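PDB 6R5T: periplasmic beta-glucosidase from Pseudomonas aeruginosa, which probably hydrolyses terminal, non-reducing beta-D-glucosyl residues of glucosides to release beta-D-glucose, as a periplasmic member of glycosyl hydrolase family 3. Local coordinates for residues L23-V28 and A48-V53; G136-G141 and G520-L525; L375-R380 and V552-H557. The protein carries 1 engineered substitution. One frame throughout, in Å; residues are numbered along the deposited sequence. Where two conformers were deposited one is given.

Contact 1: L23-V28 and A48-V53; sequences LRLVSV and AIFNTV. With GAL (beta-D-galactopyranose), chain C.
V26 O takes two hydrogens from the neighbouring strand. F50 N donates to V26 O at 3.0 Å, and I49 CA adds a CA-H...O contact. The pattern recurs at A48 O, which accepts V26 N at 3.1 Å and the CA-H of L25, while A48 N bonds to R24 O. L25 and A48 face one side of this parallel pair, V26 and I49 the other, and small or branched apolar side chains suit both buried faces. L25 CD1 lies 3.7 Å from A48 CB and also meets the edge of the F50 ring. In F50, chi1 of 66° tucks CG between N and C of its own backbone and swings the ring over S27. There S27 CB sits over the ring centre, 3.6 Å from its plane, in a CH-pi contact that a small serine can make closely. A water bonded to V28 N, F50 O and T52 OG1 joins the diverging chain ends. Beyond the strand, N51 ND2 donates to O3 of the galactose at 2.9 Å. With helix 34-42 the strands form a beta-alpha-beta unit of the TIM-barrel-type domain, whose C-terminal strand ends carry F50 and N51 into the glycan pocket.

Contact 2: G136-G141 and G520-L525; sequences GRVSEG and GRPLSL. With BGC (beta-D-glucopyranose), chain B.
S139 CB rests 3.1 Å from G520 O, and G136 CA lies 3.3 Å from R521 NH1, so one loop meets the other's backbone and the far end of an arginine. V138 adds a methyl against G520 and the CB of R521, though it was modelled in two conformers and its exact spacing is doubtful. Glycine suits position 520, where the place of a CB would crowd S139 CB. The R521 chain, bent at chi3 (58°), brings its guanidinium to the loop leading into G136: NE bonds to the carbonyl of A133 and NH1 to that of R134, while NH2 forms a salt bridge with E479. S139 OG is held by A484 O.

On the side of 136-141 away from G520, R137 turns to the sugar. Its NH1 donates to O6 of the glucose at 3.0 Å, and its NH2 to O1 at 3.0 Å and to the ring oxygen O5 at 3.3 Å. A salt bridge to E140 positions this group: R137 NE meets E140 OE2 at 3.0 Å, and R137 NH2 reaches the syn lone pair of E140 OE1 at 2.9 Å, with that oxygen only 8° out of the guanidinium plane. The short 3-10 turn at 138-140, with E140 N bonded to R137 O, brings the partners together. The side-on grip uses two nitrogens at once, fixing the rotation of the guanidinium. The chemistry is consistent with an arginine held ready to present several N-H donors to the sugar, on a loop braced from behind by a second arginine.

Contact 3: L375-R380 and V552-H557; sequences LKKQGR and VLFGEH
L375 N donates to L553 O at 2.8 Å and ties the loop 375-380 to the end of helix 545-553. Beside this bond a water donates to both L375 O and F554 O, a second backbone bridge. In F554, chi1 of -70° turns CG away from the carbonyl carbon and lays the ring beside L375. L375 CB packs 3.7 Å from F554 CE1, while L375 O lies in the ring plane at its edge, 3.4 Å from F554 CD1, where the slightly positive ring hydrogens suit a carbonyl oxygen.

K377 crosses one face of the same ring. Its CG lies 3.8 Å above the plane, displaced toward the rim, in a CH-pi contact. The chain is fully extended beyond CG, with chi2 of -176° and the later torsions also near 180°, which carries the amine past the ring to E556. The glutamate is folded instead: its bend at chi2 (-78°) returns OE1 to K377 NZ at 2.7 Å, a salt bridge met nearly head-on to the C-O bond. A lysine fits here because its methylenes can lie on an aromatic face while its charge reaches the more exposed side, where E556 lies. K377 is the centre of an inverse gamma turn, and G555, with positive phi, closes the helix in a Schellman motif that leads to E556.

F554 also packs on L414, A417 and V418 of helix 410-418, and L553 touches L414. The contact thus joins the C-terminal end of helix 545-553 to helix 410-418 and to the loop entering strand 380-384 of the six-stranded sheet.

Contacts 1 and 2 approach one bound disaccharide from different places. Contact 1 supplies N51 for the galactose unit and contact 2 supplies R137 for the glucose unit, and their nearest atoms are about 11 Å apart, with centres 29 Å apart. E486 bonds to both sugar units. Contact 1 lies within the barrel-type N-terminal domain, contact 3 within the C-terminal domain, and contact 2 joins loops of the two. Contacts 2 and 3 alternate along the chain; their nearest atoms are about 14 Å apart and their centres 28 Å. The centres of contacts 1 and 3 are 47 Å apart and their nearest atoms about 31 Å.

Contact 1: L23-V28 and A48-V53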
loop_
_atom_site.group_PDB
_atom_site.type_symbol
_atom_site.label_atom_id
_atom_site.label_comp_id
_atom_site.label_asym_id
_atom_site.label_seq_id
_atom_site.Cartn_x
_atom_site.Cartn_y
_atom_site.Cartn_z
ATOM N N LEU A 23 14.514 -28.980 -21.016
ATOM C CA LEU A 23 13.890 -27.764 -20.431
ATOM C C LEU A 23 12.743 -28.164 -19.510
ATOM O O LEU A 23 12.155 -27.265 -18.867
ATOM C CB LEU A 23 13.410 -26.843 -21.547
ATOM C CG LEU A 23 14.432 -26.552 -22.654
ATOM C CD1 LEU A 23 13.844 -25.574 -23.625
ATOM C CD2 LEU A 23 15.769 -26.070 -22.082
ATOM N N ARG A 24 12.438 -29.447 -19.400
ATOM C CA ARG A 24 11.235 -29.888 -18.682
ATOM C C ARG A 24 11.588 -30.246 -17.254
ATOM O O ARG A 24 12.420 -31.148 -17.031
ATOM C CB ARG A 24 10.643 -31.090 -19.400
ATOM C CG ARG A 24 9.312 -31.506 -18.840
ATOM C CD ARG A 24 8.695 -32.547 -19.736
ATOM N NE ARG A 24 7.458 -33.063 -19.200
ATOM C CZ ARG A 24 7.085 -34.335 -19.210
ATOM N NH1 ARG A 24 7.881 -35.246 -19.731
ATOM N NH2 ARG A 24 5.922 -34.700 -18.692
ATOM N N LEU A 25 10.989 -29.508 -16.299
ATOM C CA LEU A 25 11.176 -29.732 -14.856
ATOM C C LEU A 25 9.838 -30.175 -14.279
ATOM O O LEU A 25 8.872 -29.426 -14.391
ATOM C CB LEU A 25 11.635 -28.416 -14.245
ATOM C CG LEU A 25 11.615 -28.331 -12.732
ATOM C CD1 LEU A 25 12.558 -29.337 -12.135
ATOM C CD2 LEU A 25 12.016 -26.901 -12.293
ATOM N N VAL A 26 9.790 -31.363 -13.702
ATOM C CA VAL A 26 8.500 -31.949 -13.264
ATOM C C VAL A 26 8.640 -32.596 -11.896
ATOM O O VAL A 26 9.736 -32.919 -11.472
ATOM C CB VAL A 26 7.970 -32.972 -14.282
ATOM C CG1 VAL A 26 7.496 -32.302 -15.538
ATOM C CG2 VAL A 26 9.020 -34.010 -14.591
ATOM N N SER A 27 7.492 -32.797 -11.256
ATOM C CA SER A 27 7.395 -33.523 -9.967
ATOM C C SER A 27 6.431 -34.692 -10.163
ATOM O O SER A 27 5.481 -34.553 -10.937
ATOM C CB SER A 27 6.898 -32.644 -8.860
ATOM O OG SER A 27 5.655 -32.061 -9.207
ATOM N N VAL A 28 6.598 -35.723 -9.366
ATOM C CA VAL A 28 5.604 -36.828 -9.288
ATOM C C VAL A 28 4.336 -36.252 -8.665
ATOM O O VAL A 28 4.417 -35.578 -7.626
ATOM C CB VAL A 28 6.117 -38.017 -8.497
ATOM C CG1 VAL A 28 5.052 -39.096 -8.401
ATOM C CG2 VAL A 28 7.363 -38.566 -9.109
ATOM N N ALA A 48 14.781 -32.376 -15.459
ATOM C CA ALA A 48 15.005 -32.325 -14.017
ATOM C C ALA A 48 13.726 -32.606 -13.272
ATOM O O ALA A 48 12.633 -32.534 -13.836
ATOM C CB ALA A 48 15.544 -30.958 -13.661
ATOM N N ILE A 49 13.921 -32.947 -12.011
ATOM C CA ILE A 49 12.840 -33.381 -11.122
ATOM C C ILE A 49 12.870 -32.431 -9.939
ATOM O O ILE A 49 13.963 -32.061 -9.490
ATOM C CB ILE A 49 13.089 -34.822 -10.692
ATOM C CG1 ILE A 49 13.114 -35.765 -11.891
ATOM C CG2 ILE A 49 12.072 -35.272 -9.652
ATOM C CD1 ILE A 49 11.830 -35.892 -12.587
ATOM N N PHE A 50 11.707 -32.149 -9.389
ATOM C CA PHE A 50 11.652 -31.553 -8.031
ATOM C C PHE A 50 10.708 -32.389 -7.170
ATOM O O PHE A 50 9.823 -33.072 -7.702
ATOM C CB PHE A 50 11.273 -30.077 -8.077
ATOM C CG PHE A 50 9.894 -29.727 -8.559
ATOM C CD1 PHE A 50 9.588 -29.765 -9.909
ATOM C CD2 PHE A 50 8.890 -29.369 -7.679
ATOM C CE1 PHE A 50 8.353 -29.433 -10.401
ATOM C CE2 PHE A 50 7.619 -29.080 -8.165
ATOM C CZ PHE A 50 7.352 -29.092 -9.513
ATOM N N ASN A 51 10.924 -32.281 -5.857
ATOM C CA ASN A 51 10.088 -32.890 -4.789
ATOM C C ASN A 51 10.300 -34.401 -4.670
ATOM O O ASN A 51 9.530 -35.004 -3.917
ATOM C CB ASN A 51 8.612 -32.555 -4.993
ATOM C CG ASN A 51 8.226 -31.148 -4.570
ATOM O OD1 ASN A 51 9.030 -30.436 -3.988
ATOM N ND2 ASN A 51 7.024 -30.729 -4.932
ATOM N N THR A 52 11.345 -34.983 -5.275
ATOM C CA THR A 52 11.788 -36.373 -4.961
ATOM C C THR A 52 13.056 -36.253 -4.124
ATOM O O THR A 52 14.004 -35.638 -4.604
ATOM C CB THR A 52 12.008 -37.176 -6.257
ATOM O OG1 THR A 52 10.728 -37.339 -6.855
ATOM C CG2 THR A 52 12.705 -38.483 -6.022
ATOM N N VAL A 53 13.079 -36.768 -2.886
ATOM C CA VAL A 53 14.052 -36.240 -1.889
ATOM C C VAL A 53 14.767 -37.315 -1.063
ATOM O O VAL A 53 15.320 -36.964 -0.014
ATOM C CB VAL A 53 13.347 -35.258 -0.931
ATOM C CG1 VAL A 53 12.725 -34.115 -1.740
ATOM C CG2 VAL A 53 12.318 -35.960 -0.085
HETATM C C1 GAL C . 5.087 -25.254 -5.669
HETATM C C2 GAL C . 5.939 -26.337 -4.978
HETATM C C3 GAL C . 4.996 -27.450 -4.510
HETATM C C4 GAL C . 3.946 -26.826 -3.561
HETATM C C5 GAL C . 3.237 -25.675 -4.302
HETATM C C6 GAL C . 2.281 -24.920 -3.387
HETATM O O2 GAL C . 6.898 -26.834 -5.898
HETATM O O3 GAL C . 5.788 -28.421 -3.794
HETATM O O4 GAL C . 4.708 -26.325 -2.437
HETATM O O5 GAL C . 4.186 -24.650 -4.761
HETATM O O6 GAL C . 1.702 -23.811 -4.118
HETATM O O HOH W 1 8.796 -35.541 -7.427
#

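Contact 2: G136-G141 and G520-L525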
loop_
_atom_site.group_PDB
_atom_site.type_symbol
_atom_site.label_atom_id
_atom_site.label_comp_id
_atom_site.label_asym_id
_atom_site.label_seq_id
_atom_site.Cartn_x
_atom_site.Cartn_y
_atom_site.Cartn_z
ATOM N N GLY A 136 1.881 -13.428 3.474
ATOM C CA GLY A 136 2.176 -14.670 4.193
ATOM C C GLY A 136 3.599 -15.126 3.988
ATOM O O GLY A 136 4.126 -15.830 4.836
ATOM N N ARG A 137 4.271 -14.646 2.952
ATOM C CA ARG A 137 5.648 -15.120 2.664
ATOM C C ARG A 137 6.724 -14.261 3.302
ATOM O O ARG A 137 7.919 -14.495 3.039
ATOM C CB ARG A 137 5.803 -15.253 1.161
ATOM C CG ARG A 137 4.745 -16.166 0.572
ATOM C CD ARG A 137 4.980 -16.547 -0.897
ATOM N NE ARG A 137 6.044 -17.534 -0.933
ATOM C CZ ARG A 137 6.191 -18.485 -1.862
ATOM N NH1 ARG A 137 5.358 -18.546 -2.885
ATOM N NH2 ARG A 137 7.171 -19.375 -1.704
ATOM N N VAL A 138 6.368 -13.312 4.163
ATOM C CA VAL A 138 7.411 -12.534 4.882
ATOM C C VAL A 138 8.261 -13.510 5.710
ATOM O O VAL A 138 9.444 -13.199 5.897
ATOM C CB VAL A 138 6.820 -11.421 5.767
ATOM C CG1 VAL A 138 6.069 -10.389 4.938
ATOM C CG2 VAL A 138 5.945 -11.995 6.845
ATOM N N SER A 139 7.675 -14.630 6.122
ATOM C CA SER A 139 8.418 -15.626 6.956
ATOM C C SER A 139 9.625 -16.203 6.204
ATOM O O SER A 139 10.642 -16.639 6.849
ATOM C CB SER A 139 7.490 -16.721 7.404
ATOM O OG SER A 139 7.059 -17.462 6.261
ATOM N N GLU A 140 9.598 -16.146 4.888
ATOM C CA GLU A 140 10.651 -16.751 4.025
ATOM C C GLU A 140 11.806 -15.822 3.719
ATOM O O GLU A 140 12.810 -16.335 3.258
ATOM C CB GLU A 140 10.047 -17.141 2.687
ATOM C CG GLU A 140 9.104 -18.259 2.851
ATOM C CD GLU A 140 8.287 -18.399 1.605
ATOM O OE1 GLU A 140 8.935 -18.550 0.497
ATOM O OE2 GLU A 140 7.026 -18.305 1.756
ATOM N N GLY A 141 11.680 -14.514 3.988
ATOM C CA GLY A 141 12.762 -13.585 3.703
ATOM C C GLY A 141 13.498 -13.153 4.949
ATOM O O GLY A 141 13.328 -13.781 6.038
ATOM N N GLY A 520 5.095 -15.823 11.944
ATOM C CA GLY A 520 5.933 -15.774 10.738
ATOM C C GLY A 520 5.979 -14.401 10.124
ATOM O O GLY A 520 6.503 -14.248 9.021
ATOM N N ARG A 521 5.467 -13.394 10.813
ATOM C CA ARG A 521 5.392 -12.017 10.294
ATOM C C ARG A 521 5.380 -11.121 11.525
ATOM O O ARG A 521 5.037 -11.565 12.618
ATOM C CB ARG A 521 4.105 -11.775 9.520
ATOM C CG ARG A 521 2.834 -12.078 10.308
ATOM C CD ARG A 521 1.553 -11.497 9.749
ATOM N NE ARG A 521 1.257 -11.918 8.379
ATOM C CZ ARG A 521 0.784 -13.081 8.003
ATOM N NH1 ARG A 521 0.500 -13.310 6.736
ATOM N NH2 ARG A 521 0.576 -14.041 8.881
ATOM N N PRO A 522 5.687 -9.844 11.363
ATOM C CA PRO A 522 5.398 -8.884 12.421
ATOM C C PRO A 522 3.944 -8.984 12.916
ATOM O O PRO A 522 3.048 -9.124 12.103
ATOM C CB PRO A 522 5.650 -7.527 11.762
ATOM C CG PRO A 522 6.667 -7.865 10.685
ATOM C CD PRO A 522 6.215 -9.195 10.149
ATOM N N LEU A 523 3.752 -8.848 14.223
ATOM C CA LEU A 523 2.414 -8.825 14.842
ATOM C C LEU A 523 2.202 -7.493 15.518
ATOM O O LEU A 523 3.187 -6.827 15.902
ATOM C CB LEU A 523 2.254 -9.906 15.918
ATOM C CG LEU A 523 2.447 -11.352 15.462
ATOM C CD1 LEU A 523 2.347 -12.310 16.649
ATOM C CD2 LEU A 523 1.452 -11.687 14.393
ATOM N N SER A 524 0.934 -7.103 15.588
ATOM C CA SER A 524 0.486 -5.916 16.346
ATOM C C SER A 524 0.313 -6.326 17.822
ATOM O O SER A 524 -0.558 -7.197 18.098
ATOM C CB SER A 524 -0.767 -5.360 15.753
ATOM O OG SER A 524 -1.807 -6.276 15.789
ATOM N N LEU A 525 1.123 -5.732 18.705
ATOM C CA LEU A 525 1.267 -6.249 20.090
ATOM C C LEU A 525 1.053 -5.148 21.127
ATOM O O LEU A 525 1.634 -5.240 22.213
ATOM C CB LEU A 525 2.653 -6.859 20.204
ATOM C CG LEU A 525 2.853 -8.135 19.386
ATOM C CD1 LEU A 525 4.307 -8.524 19.292
ATOM C CD2 LEU A 525 2.045 -9.304 19.985
HETATM C C2 BGC B . 8.899 -22.676 -4.632
HETATM C C3 BGC B . 8.133 -23.531 -5.660
HETATM C C4 BGC B . 6.633 -23.418 -5.272
HETATM C C5 BGC B . 6.260 -21.930 -5.391
HETATM C C6 BGC B . 4.831 -21.647 -4.984
HETATM C C1 BGC B . 8.370 -21.238 -4.679
HETATM O O1 BGC B . 9.037 -20.589 -3.642
HETATM O O2 BGC B . 10.306 -22.634 -4.837
HETATM O O3 BGC B . 8.552 -24.904 -5.526
HETATM O O4 BGC B . 5.880 -24.195 -6.217
HETATM O O5 BGC B . 6.968 -21.218 -4.420
HETATM O O6 BGC B . 4.544 -20.254 -5.153
#

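Contact 3: L375-R380 and V552-H557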
loop_
_atom_site.group_PDB
_atom_site.type_symbol
_atom_site.label_atom_id
_atom_site.label_comp_id
_atom_site.label_asym_id
_atom_site.label_seq_id
_atom_site.Cartn_x
_atom_site.Cartn_y
_atom_site.Cartn_z
ATOM N N LEU A 375 14.098 -16.881 34.290
ATOM C CA LEU A 375 13.426 -17.699 35.336
ATOM C C LEU A 375 14.444 -18.593 36.049
ATOM O O LEU A 375 15.412 -19.029 35.473
ATOM C CB LEU A 375 12.366 -18.586 34.694
ATOM C CG LEU A 375 11.253 -17.878 33.908
ATOM C CD1 LEU A 375 10.317 -18.897 33.321
ATOM C CD2 LEU A 375 10.531 -16.878 34.746
ATOM N N LYS A 376 14.131 -18.937 37.288
ATOM C CA LYS A 376 14.848 -19.991 38.032
ATOM C C LYS A 376 14.167 -21.317 37.732
ATOM O O LYS A 376 12.934 -21.310 37.545
ATOM C CB LYS A 376 14.772 -19.736 39.536
ATOM C CG LYS A 376 15.416 -18.446 39.991
ATOM C CD LYS A 376 15.594 -18.444 41.476
ATOM C CE LYS A 376 15.338 -17.101 42.108
ATOM N NZ LYS A 376 16.130 -16.973 43.353
ATOM N N LYS A 377 14.960 -22.389 37.706
ATOM C CA LYS A 377 14.455 -23.762 37.445
ATOM C C LYS A 377 13.881 -24.301 38.747
ATOM O O LYS A 377 14.489 -25.208 39.332
ATOM C CB LYS A 377 15.572 -24.672 36.943
ATOM C CG LYS A 377 16.136 -24.283 35.599
ATOM C CD LYS A 377 17.158 -25.235 35.086
ATOM C CE LYS A 377 17.618 -24.829 33.713
ATOM N NZ LYS A 377 18.756 -25.641 33.230
ATOM N N GLN A 378 12.733 -23.811 39.167
ATOM C CA GLN A 378 12.128 -24.202 40.456
ATOM C C GLN A 378 10.664 -23.777 40.466
ATOM O O GLN A 378 10.247 -23.040 39.562
ATOM C CB GLN A 378 12.894 -23.565 41.616
ATOM C CG GLN A 378 12.608 -22.078 41.735
ATOM C CD GLN A 378 13.442 -21.387 42.780
ATOM O OE1 GLN A 378 14.550 -21.811 43.092
ATOM N NE2 GLN A 378 12.912 -20.298 43.296
ATOM N N GLY A 379 9.907 -24.275 41.439
ATOM C CA GLY A 379 8.513 -23.885 41.674
ATOM C C GLY A 379 7.557 -24.557 40.692
ATOM O O GLY A 379 7.868 -25.621 40.159
ATOM N N ARG A 380 6.422 -23.920 40.471
ATOM C CA ARG A 380 5.306 -24.434 39.650
ATOM C C ARG A 380 5.101 -23.463 38.491
ATOM O O ARG A 380 4.769 -22.288 38.744
ATOM C CB ARG A 380 4.045 -24.542 40.507
ATOM C CG ARG A 380 4.171 -25.613 41.581
ATOM C CD ARG A 380 3.002 -25.581 42.540
ATOM N NE ARG A 380 1.795 -26.173 41.987
ATOM C CZ ARG A 380 1.599 -27.486 41.808
ATOM N NH1 ARG A 380 2.548 -28.353 42.121
ATOM N NH2 ARG A 380 0.465 -27.949 41.307
ATOM N N VAL A 552 16.952 -19.742 26.629
ATOM C CA VAL A 552 16.834 -18.295 26.865
ATOM C C VAL A 552 16.010 -18.057 28.106
ATOM O O VAL A 552 16.437 -17.233 28.923
ATOM C CB VAL A 552 16.242 -17.590 25.638
ATOM C CG1 VAL A 552 15.642 -16.241 26.015
ATOM C CG2 VAL A 552 17.346 -17.505 24.614
ATOM N N LEU A 553 14.883 -18.726 28.268
ATOM C CA LEU A 553 13.979 -18.453 29.401
ATOM C C LEU A 553 14.665 -18.718 30.746
ATOM O O LEU A 553 14.409 -17.954 31.691
ATOM C CB LEU A 553 12.702 -19.290 29.282
ATOM C CG LEU A 553 11.765 -18.854 28.152
ATOM C CD1 LEU A 553 10.665 -19.874 28.000
ATOM C CD2 LEU A 553 11.211 -17.440 28.366
ATOM N N PHE A 554 15.589 -19.662 30.803
ATOM C CA PHE A 554 16.263 -19.995 32.080
ATOM C C PHE A 554 17.654 -19.370 32.166
ATOM O O PHE A 554 18.347 -19.554 33.200
ATOM C CB PHE A 554 16.255 -21.512 32.265
ATOM C CG PHE A 554 14.904 -22.081 32.557
ATOM C CD1 PHE A 554 14.192 -21.690 33.669
ATOM C CD2 PHE A 554 14.345 -23.022 31.724
ATOM C CE1 PHE A 554 12.942 -22.205 33.951
ATOM C CE2 PHE A 554 13.104 -23.549 32.016
ATOM C CZ PHE A 554 12.384 -23.119 33.105
ATOM N N GLY A 555 18.029 -18.561 31.189
ATOM C CA GLY A 555 19.249 -17.723 31.234
ATOM C C GLY A 555 20.515 -18.471 30.918
ATOM O O GLY A 555 21.596 -17.899 31.106
ATOM N N GLU A 556 20.405 -19.620 30.283
ATOM C CA GLU A 556 21.581 -20.322 29.732
ATOM C C GLU A 556 22.088 -19.512 28.547
ATOM O O GLU A 556 23.260 -19.558 28.270
ATOM C CB GLU A 556 21.273 -21.750 29.294
ATOM C CG GLU A 556 20.429 -22.555 30.264
ATOM C CD GLU A 556 21.156 -23.105 31.481
ATOM O OE1 GLU A 556 20.495 -23.813 32.281
ATOM O OE2 GLU A 556 22.372 -22.830 31.628
ATOM N N HIS A 557 21.199 -18.843 27.820
ATOM C CA HIS A 557 21.588 -17.976 26.689
ATOM C C HIS A 557 20.954 -16.617 26.978
ATOM O O HIS A 557 19.770 -16.598 27.358
ATOM C CB HIS A 557 21.142 -18.555 25.339
ATOM C CG HIS A 557 21.495 -17.663 24.192
ATOM N ND1 HIS A 557 22.725 -17.736 23.555
ATOM C CD2 HIS A 557 20.802 -16.688 23.557
ATOM C CE1 HIS A 557 22.787 -16.830 22.584
ATOM N NE2 HIS A 557 21.616 -16.152 22.561
HETATM O O HOH W 2 17.771 -20.660 35.527
#